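PDB 6D4K: probable L,D-transpeptidase 3 from Mycobacterium tuberculosis, which probably acts as an L,D-transpeptidase of cell-wall peptidoglycan, although it does not make 3->3 cross-links from tetrapeptide stems and may instead anchor proteins. Local coordinates for residues A[25-30]-A[48-53]; A[66-71]-A[100-105]; A[184-189]-A[199-204]. One frame throughout, in Å; residues are numbered along the deposited sequence.

Contact 1: A[25-30]-A[48-53]; sequences GFAVAS and TFSAPI
A classic beta bulge joins the edge strand 28-32 to strand 45-49 in the Ig-like domain, and its pivot is the carbonyl of Thr48, which faces both Ala29 and Ser30. Ala29 N reaches Thr48 O at 2.7 Å in the carbonyl plane, yet the N-H is bent, at 138°. Ser30 N reaches Thr48 O over a longer 3.3 Å, though more directly. Thr48 N then returns a nearly straight bond to Ser30 O, and one residue is absorbed before Val28 pairs with Phe49. On the other side of that pair, Ser50 N donates to Ala27 O at 2.9 Å.

Beyond the strands water takes over the pairing. One molecule donates to Gly25 O and Ala27 O while accepting from Ala51 N; a second bridges Gly25 O to Pro52 O.

The apolar side is built round Phe49. Ile53 CD1 sits 3.7 Å above the centre of one ring face, while Phe26 O lies in the ring plane, 3.6 Å from the edge atom CD1 of Phe49. With CG1 of Ile53 anti to its carbonyl carbon (chi1 -58°) and the chain extended beyond it (chi2 164°), Ile53 CD1 also meets Phe26 CD1 at 3.7 Å; the two side chains cross at about a right angle. Val28 CG2 brushes Phe49 CE1 obliquely. Helix 59-65 packs against Phe26 and Ile53 through its alanines. Two antiparallel strands offset by a classic bulge, with an aromatic residue turned inward, make up this margin of the Ig-like beta-sandwich.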
loop_
_atom_site.group_PDB
_atom_site.type_symbol
_atom_site.label_atom_id
_atom_site.label_comp_id
_atom_site.label_asym_id
_atom_site.label_seq_id
_atom_site.Cartn_x
_atom_site.Cartn_y
_atom_site.Cartn_z
ATOM N N GLY A 25 -25.467 -5.324 19.457
ATOM C CA GLY A 25 -24.614 -6.236 18.714
ATOM C C GLY A 25 -23.734 -5.539 17.695
ATOM O O GLY A 25 -22.665 -6.048 17.341
ATOM N N PHE A 26 -24.161 -4.373 17.208
ATOM C CA PHE A 26 -23.368 -3.605 16.262
ATOM C C PHE A 26 -22.633 -2.445 16.921
ATOM O O PHE A 26 -22.235 -1.504 16.229
ATOM C CB PHE A 26 -24.220 -3.118 15.087
ATOM C CG PHE A 26 -25.020 -4.204 14.411
ATOM C CD1 PHE A 26 -24.512 -5.489 14.279
ATOM C CD2 PHE A 26 -26.271 -3.924 13.881
ATOM C CE1 PHE A 26 -25.255 -6.489 13.648
ATOM C CE2 PHE A 26 -27.015 -4.915 13.248
ATOM C CZ PHE A 26 -26.506 -6.196 13.128
ATOM N N ALA A 27 -22.430 -2.504 18.240
ATOM C CA ALA A 27 -21.687 -1.465 18.945
ATOM C C ALA A 27 -20.284 -1.326 18.368
ATOM O O ALA A 27 -19.548 -2.309 18.243
ATOM C CB ALA A 27 -21.595 -1.819 20.431
ATOM N N VAL A 28 -19.908 -0.094 18.043
ATOM C CA VAL A 28 -18.609 0.207 17.449
ATOM C C VAL A 28 -17.620 0.582 18.546
ATOM O O VAL A 28 -17.834 1.542 19.298
ATOM C CB VAL A 28 -18.733 1.338 16.423
ATOM C CG1 VAL A 28 -17.348 1.783 15.961
ATOM C CG2 VAL A 28 -19.568 0.886 15.249
ATOM N N ALA A 29 -16.517 -0.161 18.620
ATOM C CA ALA A 29 -15.489 0.164 19.597
ATOM C C ALA A 29 -14.671 1.358 19.132
ATOM O O ALA A 29 -14.401 2.281 19.915
ATOM C CB ALA A 29 -14.591 -1.053 19.831
ATOM N N SER A 30 -14.286 1.371 17.858
ATOM C CA SER A 30 -13.339 2.372 17.390
ATOM C C SER A 30 -13.368 2.433 15.870
ATOM O O SER A 30 -13.839 1.511 15.202
ATOM C CB SER A 30 -11.924 2.048 17.873
ATOM O OG SER A 30 -11.521 0.787 17.379
ATOM N N THR A 48 -14.128 -1.100 13.890
ATOM C CA THR A 48 -13.906 -2.240 14.776
ATOM C C THR A 48 -15.084 -2.344 15.730
ATOM O O THR A 48 -15.414 -1.375 16.426
ATOM C CB THR A 48 -12.602 -2.073 15.558
ATOM O OG1 THR A 48 -11.507 -2.062 14.636
ATOM C CG2 THR A 48 -12.427 -3.229 16.559
ATOM N N PHE A 49 -15.714 -3.511 15.751
ATOM C CA PHE A 49 -16.881 -3.751 16.586
ATOM C C PHE A 49 -16.490 -4.273 17.966
ATOM O O PHE A 49 -15.460 -4.926 18.136
ATOM C CB PHE A 49 -17.836 -4.738 15.913
ATOM C CG PHE A 49 -18.463 -4.199 14.663
ATOM C CD1 PHE A 49 -19.586 -3.392 14.749
ATOM C CD2 PHE A 49 -17.935 -4.495 13.421
ATOM C CE1 PHE A 49 -20.198 -2.889 13.600
ATOM C CE2 PHE A 49 -18.525 -3.980 12.249
ATOM C CZ PHE A 49 -19.662 -3.189 12.350
ATOM N N SER A 50 -17.331 -3.986 18.961
ATOM C CA SER A 50 -17.028 -4.439 20.318
ATOM C C SER A 50 -17.093 -5.955 20.435
ATOM O O SER A 50 -16.410 -6.529 21.284
ATOM C CB SER A 50 -17.943 -3.756 21.339
ATOM O OG SER A 50 -17.619 -2.385 21.443
ATOM N N ALA A 51 -17.885 -6.620 19.597
ATOM C CA ALA A 51 -17.964 -8.074 19.614
ATOM C C ALA A 51 -18.081 -8.613 18.192
ATOM O O ALA A 51 -18.596 -7.924 17.308
ATOM C CB ALA A 51 -19.161 -8.576 20.435
ATOM N N PRO A 52 -17.616 -9.833 17.956
ATOM C CA PRO A 52 -17.725 -10.417 16.613
ATOM C C PRO A 52 -19.161 -10.497 16.120
ATOM O O PRO A 52 -20.097 -10.769 16.877
ATOM C CB PRO A 52 -17.131 -11.819 16.796
ATOM C CG PRO A 52 -16.184 -11.666 17.933
ATOM C CD PRO A 52 -16.827 -10.686 18.865
ATOM N N ILE A 53 -19.321 -10.269 14.820
ATOM C CA ILE A 53 -20.575 -10.513 14.129
ATOM C C ILE A 53 -20.341 -11.759 13.295
ATOM O O ILE A 53 -19.831 -11.690 12.171
ATOM C CB ILE A 53 -20.970 -9.300 13.274
ATOM C CG1 ILE A 53 -21.096 -8.057 14.161
ATOM C CG2 ILE A 53 -22.273 -9.593 12.563
ATOM C CD1 ILE A 53 -21.100 -6.758 13.408
HETATM O O HOH W 1 -20.265 -5.055 18.665
HETATM O O HOH W 2 -22.066 -8.776 17.680
#

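Contact 2: A[66-71]-A[100-105]; sequences VEVKST and VELSVG
Antiparallel strand pairing holds 68-71, an outermost strand of the second sheet of the Ig-like domain, against strand 99-104. Two hydrogen-bonded pairs carry it. Lys69 and Ser103 exchange bonds in both directions, with Lys69 N to Ser103 O at 2.9 Å and almost straight at 174°. Thr71 and Glu101 do the same, and between these pairs Ser70 CA comes 3.1 Å from Glu101 O in a CA-H...O contact. The ladder fades toward Gly105, whose N makes only a weak bond to Glu67 O.

The face bearing Val68, Ser70, Leu102 and Val104 is mostly apolar. Leu102 CG stands opposite its backbone N (chi1 -173°), and Leu102 CD1 meets Val68 CG1 at 3.7 Å. Val104 CG1 lies 3.9 Å from Val66 CB. At the other end Ser70 OG bonds to Pro72 O.

On the reverse face Thr71 and Glu101 run side by side, Thr71 CB 3.8 Å from Glu101 CB. Lys69 NZ reaches back along its own segment to Glu67 OE2 in a long salt bridge. The pairing therefore divides its chemistry by face: backbone bonds fix the register, Leu102 and Val104 turn to Val45 and Val47 of strand 45-49, and polar chains occupy the more exposed surface.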
loop_
_atom_site.group_PDB
_atom_site.type_symbol
_atom_site.label_atom_id
_atom_site.label_comp_id
_atom_site.label_asym_id
_atom_site.label_seq_id
_atom_site.Cartn_x
_atom_site.Cartn_y
_atom_site.Cartn_z
ATOM N N VAL A 66 -23.317 1.288 10.413
ATOM C CA VAL A 66 -22.043 2.000 10.415
ATOM C C VAL A 66 -21.860 2.755 9.101
ATOM O O VAL A 66 -20.738 3.008 8.658
ATOM C CB VAL A 66 -20.859 1.063 10.738
ATOM C CG1 VAL A 66 -21.093 0.375 12.085
ATOM C CG2 VAL A 66 -20.633 0.027 9.618
ATOM N N GLU A 67 -22.974 3.127 8.477
ATOM C CA GLU A 67 -22.993 3.900 7.242
ATOM C C GLU A 67 -21.956 5.016 7.269
ATOM O O GLU A 67 -21.918 5.825 8.204
ATOM C CB GLU A 67 -24.394 4.501 7.094
ATOM C CG GLU A 67 -24.624 5.273 5.804
ATOM C CD GLU A 67 -25.961 6.003 5.779
ATOM O OE1 GLU A 67 -26.687 5.970 6.796
ATOM O OE2 GLU A 67 -26.283 6.607 4.735
ATOM N N VAL A 68 -21.084 5.048 6.265
ATOM C CA VAL A 68 -20.008 6.034 6.223
ATOM C C VAL A 68 -20.472 7.257 5.436
ATOM O O VAL A 68 -20.823 7.157 4.253
ATOM C CB VAL A 68 -18.730 5.445 5.612
ATOM C CG1 VAL A 68 -17.649 6.525 5.513
ATOM C CG2 VAL A 68 -18.269 4.238 6.435
ATOM N N LYS A 69 -20.466 8.423 6.084
ATOM C CA LYS A 69 -20.851 9.679 5.448
ATOM C C LYS A 69 -19.700 10.660 5.610
ATOM O O LYS A 69 -19.413 11.116 6.721
ATOM C CB LYS A 69 -22.150 10.228 6.039
ATOM C CG LYS A 69 -23.334 9.272 5.889
ATOM C CD LYS A 69 -24.460 9.613 6.853
ATOM C CE LYS A 69 -25.404 10.654 6.264
ATOM N NZ LYS A 69 -26.682 10.051 5.780
ATOM N N SER A 70 -19.030 10.963 4.510
ATOM C CA SER A 70 -17.876 11.848 4.513
ATOM C C SER A 70 -18.224 13.189 3.868
ATOM O O SER A 70 -19.160 13.322 3.066
ATOM C CB SER A 70 -16.703 11.212 3.762
ATOM O OG SER A 70 -17.091 10.964 2.407
ATOM N N THR A 71 -17.447 14.197 4.239
ATOM C CA THR A 71 -17.488 15.496 3.586
ATOM C C THR A 71 -16.036 15.784 3.188
ATOM O O THR A 71 -15.172 15.900 4.057
ATOM C CB THR A 71 -18.029 16.566 4.550
ATOM O OG1 THR A 71 -19.300 16.146 5.064
ATOM C CG2 THR A 71 -18.186 17.901 3.848
ATOM N N VAL A 100 -10.982 15.903 6.116
ATOM C CA VAL A 100 -12.146 15.121 5.724
ATOM C C VAL A 100 -13.012 14.944 6.959
ATOM O O VAL A 100 -12.541 14.462 7.991
ATOM C CB VAL A 100 -11.740 13.754 5.145
ATOM C CG1 VAL A 100 -12.983 12.934 4.817
ATOM C CG2 VAL A 100 -10.869 13.925 3.900
ATOM N N GLU A 101 -14.266 15.378 6.880
ATOM C CA GLU A 101 -15.212 15.102 7.948
ATOM C C GLU A 101 -15.786 13.709 7.759
ATOM O O GLU A 101 -16.076 13.284 6.638
ATOM C CB GLU A 101 -16.336 16.132 7.967
ATOM C CG GLU A 101 -15.840 17.550 8.117
ATOM C CD GLU A 101 -16.971 18.529 8.330
ATOM O OE1 GLU A 101 -17.768 18.310 9.267
ATOM O OE2 GLU A 101 -17.070 19.509 7.560
ATOM N N LEU A 102 -15.962 13.001 8.862
ATOM C CA LEU A 102 -16.353 11.606 8.802
ATOM C C LEU A 102 -17.448 11.353 9.827
ATOM O O LEU A 102 -17.300 11.707 11.001
ATOM C CB LEU A 102 -15.123 10.737 9.077
ATOM C CG LEU A 102 -15.235 9.241 8.909
ATOM C CD1 LEU A 102 -15.628 8.885 7.485
ATOM C CD2 LEU A 102 -13.902 8.636 9.234
ATOM N N SER A 103 -18.551 10.760 9.383
ATOM C CA SER A 103 -19.553 10.210 10.287
ATOM C C SER A 103 -19.655 8.717 10.027
ATOM O O SER A 103 -19.702 8.281 8.872
ATOM C CB SER A 103 -20.915 10.893 10.108
ATOM O OG SER A 103 -20.875 12.232 10.581
ATOM N N VAL A 104 -19.667 7.934 11.100
ATOM C CA VAL A 104 -19.839 6.492 11.031
ATOM C C VAL A 104 -20.921 6.168 12.048
ATOM O O VAL A 104 -20.674 6.233 13.257
ATOM C CB VAL A 104 -18.531 5.745 11.345
ATOM C CG1 VAL A 104 -18.747 4.239 11.350
ATOM C CG2 VAL A 104 -17.424 6.143 10.351
ATOM N N GLY A 105 -22.128 5.873 11.568
ATOM C CA GLY A 105 -23.247 5.598 12.455
ATOM C C GLY A 105 -23.420 6.586 13.597
ATOM O O GLY A 105 -23.380 6.203 14.773
#

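Contact 3: A[184-189]-A[199-204]; sequences IMDSSS and GYRLSV
Met185 packs along Val204 in a two-stranded antiparallel ribbon. Its CB lies 4.0 Å from Val204 CG2, CG keeps the same separation, and SD closes to 3.7 Å from that methyl; the bend at chi3 (33°) turns CE away from Val204 CG2, the two 4.5 Å apart. Beyond the ribbon the side chain touches Tyr216 and Cys236, the predicted nucleophile. Its backbone is gripped from both directions by Leu202, with Leu202 N to Met185 O at 2.8 Å and nearly straight, at 175°.

On the opposite face of the ribbon, Ile184 CG2 stands 3.6 Å above the centre of the Arg201 guanidinium plane. Asp186 OD2 is near the edge of that group, 4.0 Å from Arg201 NH1, beyond salt-bridge distance. Asp186 OD1 instead accepts from Ser188 N through its anti lone pair, forming an Asx turn. As the strand ends, Ser187 CB makes a CH-pi contact over the Tyr200 ring, 3.5 Å from its centroid, while Ser187 OG bonds to Ile192 O; Tyr200 also meets the His234 ring edge-to-face.

Through the Met185 sulfur and the Val204 methyls the ribbon presents an apolar surface to Cys236 and His218, while Asp186 and Arg201 probably add a modest electrostatic attraction on its outer face.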
loop_
_atom_site.group_PDB
_atom_site.type_symbol
_atom_site.label_atom_id
_atom_site.label_comp_id
_atom_site.label_asym_id
_atom_site.label_seq_id
_atom_site.Cartn_x
_atom_site.Cartn_y
_atom_site.Cartn_z
ATOM N N ILE A 184 12.645 -8.647 8.423
ATOM C CA ILE A 184 13.044 -9.943 7.890
ATOM C C ILE A 184 11.930 -10.444 6.985
ATOM O O ILE A 184 10.771 -10.545 7.405
ATOM C CB ILE A 184 13.331 -10.943 9.019
ATOM C CG1 ILE A 184 14.526 -10.478 9.854
ATOM C CG2 ILE A 184 13.576 -12.335 8.447
ATOM C CD1 ILE A 184 15.798 -10.303 9.056
ATOM N N MET A 185 12.270 -10.735 5.737
ATOM C CA MET A 185 11.333 -11.321 4.793
ATOM C C MET A 185 11.752 -12.754 4.502
ATOM O O MET A 185 12.925 -13.026 4.220
ATOM C CB MET A 185 11.215 -10.489 3.514
ATOM C CG MET A 185 10.271 -9.306 3.667
ATOM S SD MET A 185 9.977 -8.437 2.122
ATOM C CE MET A 185 10.076 -9.764 0.928
ATOM N N ASP A 186 10.785 -13.656 4.588
ATOM C CA ASP A 186 10.999 -15.088 4.584
ATOM C C ASP A 186 10.268 -15.679 3.388
ATOM O O ASP A 186 9.203 -15.195 2.994
ATOM C CB ASP A 186 10.414 -15.656 5.880
ATOM C CG ASP A 186 10.987 -16.991 6.240
ATOM O OD1 ASP A 186 10.660 -17.962 5.534
ATOM O OD2 ASP A 186 11.752 -17.067 7.228
ATOM N N SER A 187 10.845 -16.728 2.801
ATOM C CA SER A 187 10.237 -17.319 1.613
ATOM C C SER A 187 8.927 -18.042 1.903
ATOM O O SER A 187 8.216 -18.394 0.957
ATOM C CB SER A 187 11.209 -18.272 0.922
ATOM O OG SER A 187 11.537 -19.363 1.761
ATOM N N SER A 188 8.588 -18.269 3.174
ATOM C CA SER A 188 7.336 -18.938 3.511
ATOM C C SER A 188 6.104 -18.127 3.123
ATOM O O SER A 188 4.997 -18.677 3.127
ATOM C CB SER A 188 7.298 -19.260 5.005
ATOM O OG SER A 188 7.373 -18.077 5.782
ATOM N N SER A 189 6.266 -16.844 2.789
ATOM C CA SER A 189 5.127 -16.018 2.406
ATOM C C SER A 189 4.553 -16.402 1.049
ATOM O O SER A 189 3.385 -16.103 0.780
ATOM C CB SER A 189 5.520 -14.538 2.395
ATOM O OG SER A 189 6.010 -14.129 3.660
ATOM N N GLY A 199 14.110 -21.498 -1.498
ATOM C CA GLY A 199 13.703 -20.566 -0.471
ATOM C C GLY A 199 14.721 -19.469 -0.243
ATOM O O GLY A 199 15.806 -19.442 -0.823
ATOM N N TYR A 200 14.354 -18.545 0.639
ATOM C CA TYR A 200 15.202 -17.399 0.929
ATOM C C TYR A 200 14.824 -16.827 2.285
ATOM O O TYR A 200 13.728 -17.060 2.799
ATOM C CB TYR A 200 15.096 -16.324 -0.162
ATOM C CG TYR A 200 13.688 -15.827 -0.421
ATOM C CD1 TYR A 200 13.117 -14.845 0.377
ATOM C CD2 TYR A 200 12.937 -16.332 -1.474
ATOM C CE1 TYR A 200 11.832 -14.388 0.141
ATOM C CE2 TYR A 200 11.655 -15.882 -1.719
ATOM C CZ TYR A 200 11.107 -14.908 -0.909
ATOM O OH TYR A 200 9.828 -14.452 -1.147
ATOM N N ARG A 201 15.762 -16.078 2.860
ATOM C CA ARG A 201 15.518 -15.295 4.066
ATOM C C ARG A 201 16.339 -14.023 3.941
ATOM O O ARG A 201 17.573 -14.071 3.976
ATOM C CB ARG A 201 15.900 -16.069 5.326
ATOM C CG ARG A 201 15.776 -15.260 6.600
ATOM C CD ARG A 201 16.200 -16.078 7.805
ATOM N NE ARG A 201 16.461 -15.230 8.965
ATOM C CZ ARG A 201 15.592 -15.013 9.945
ATOM N NH1 ARG A 201 14.396 -15.589 9.916
ATOM N NH2 ARG A 201 15.924 -14.224 10.959
ATOM N N LEU A 202 15.653 -12.895 3.792
ATOM C CA LEU A 202 16.275 -11.620 3.493
ATOM C C LEU A 202 15.997 -10.638 4.617
ATOM O O LEU A 202 14.966 -10.710 5.292
ATOM C CB LEU A 202 15.686 -11.032 2.206
ATOM C CG LEU A 202 15.663 -11.951 0.989
ATOM C CD1 LEU A 202 14.603 -11.498 -0.000
ATOM C CD2 LEU A 202 17.032 -11.995 0.333
ATOM N N SER A 203 16.935 -9.722 4.818
ATOM C CA SER A 203 16.705 -8.534 5.623
ATOM C C SER A 203 16.512 -7.375 4.659
ATOM O O SER A 203 17.401 -7.082 3.851
ATOM C CB SER A 203 17.878 -8.258 6.557
ATOM O OG SER A 203 17.594 -7.135 7.371
ATOM N N VAL A 204 15.351 -6.735 4.734
ATOM C CA VAL A 204 14.924 -5.734 3.766
ATOM C C VAL A 204 14.990 -4.373 4.443
ATOM O O VAL A 204 14.345 -4.156 5.476
ATOM C CB VAL A 204 13.514 -6.038 3.241
ATOM C CG1 VAL A 204 13.023 -4.907 2.370
ATOM C CG2 VAL A 204 13.516 -7.356 2.471
#

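In the fold
Contacts 1 and 2 belong to one Ig-like domain and meet directly, although their centres are about 17 Å apart. Val66, where the chain leaves helix 59-65 for strand 68-71, is the joint: Val66 CG1 lies 3.5 Å from Val28 CG2 and 3.7 Å from Phe49 CE1, so Val66 carries the apolar packing from one contact to the other. Contact 3 stands apart in the catalytic domain, its centre about 35 Å from that of contact 1 and 39 Å from that of contact 2. It alone borders the predicted active site, with the Met185 side chain about 4 Å from that of Cys236, the residue that covalently binds the acetyl group of faropenem, and the Val204 side chain about 3 Å from that of His218, the predicted proton donor/acceptor.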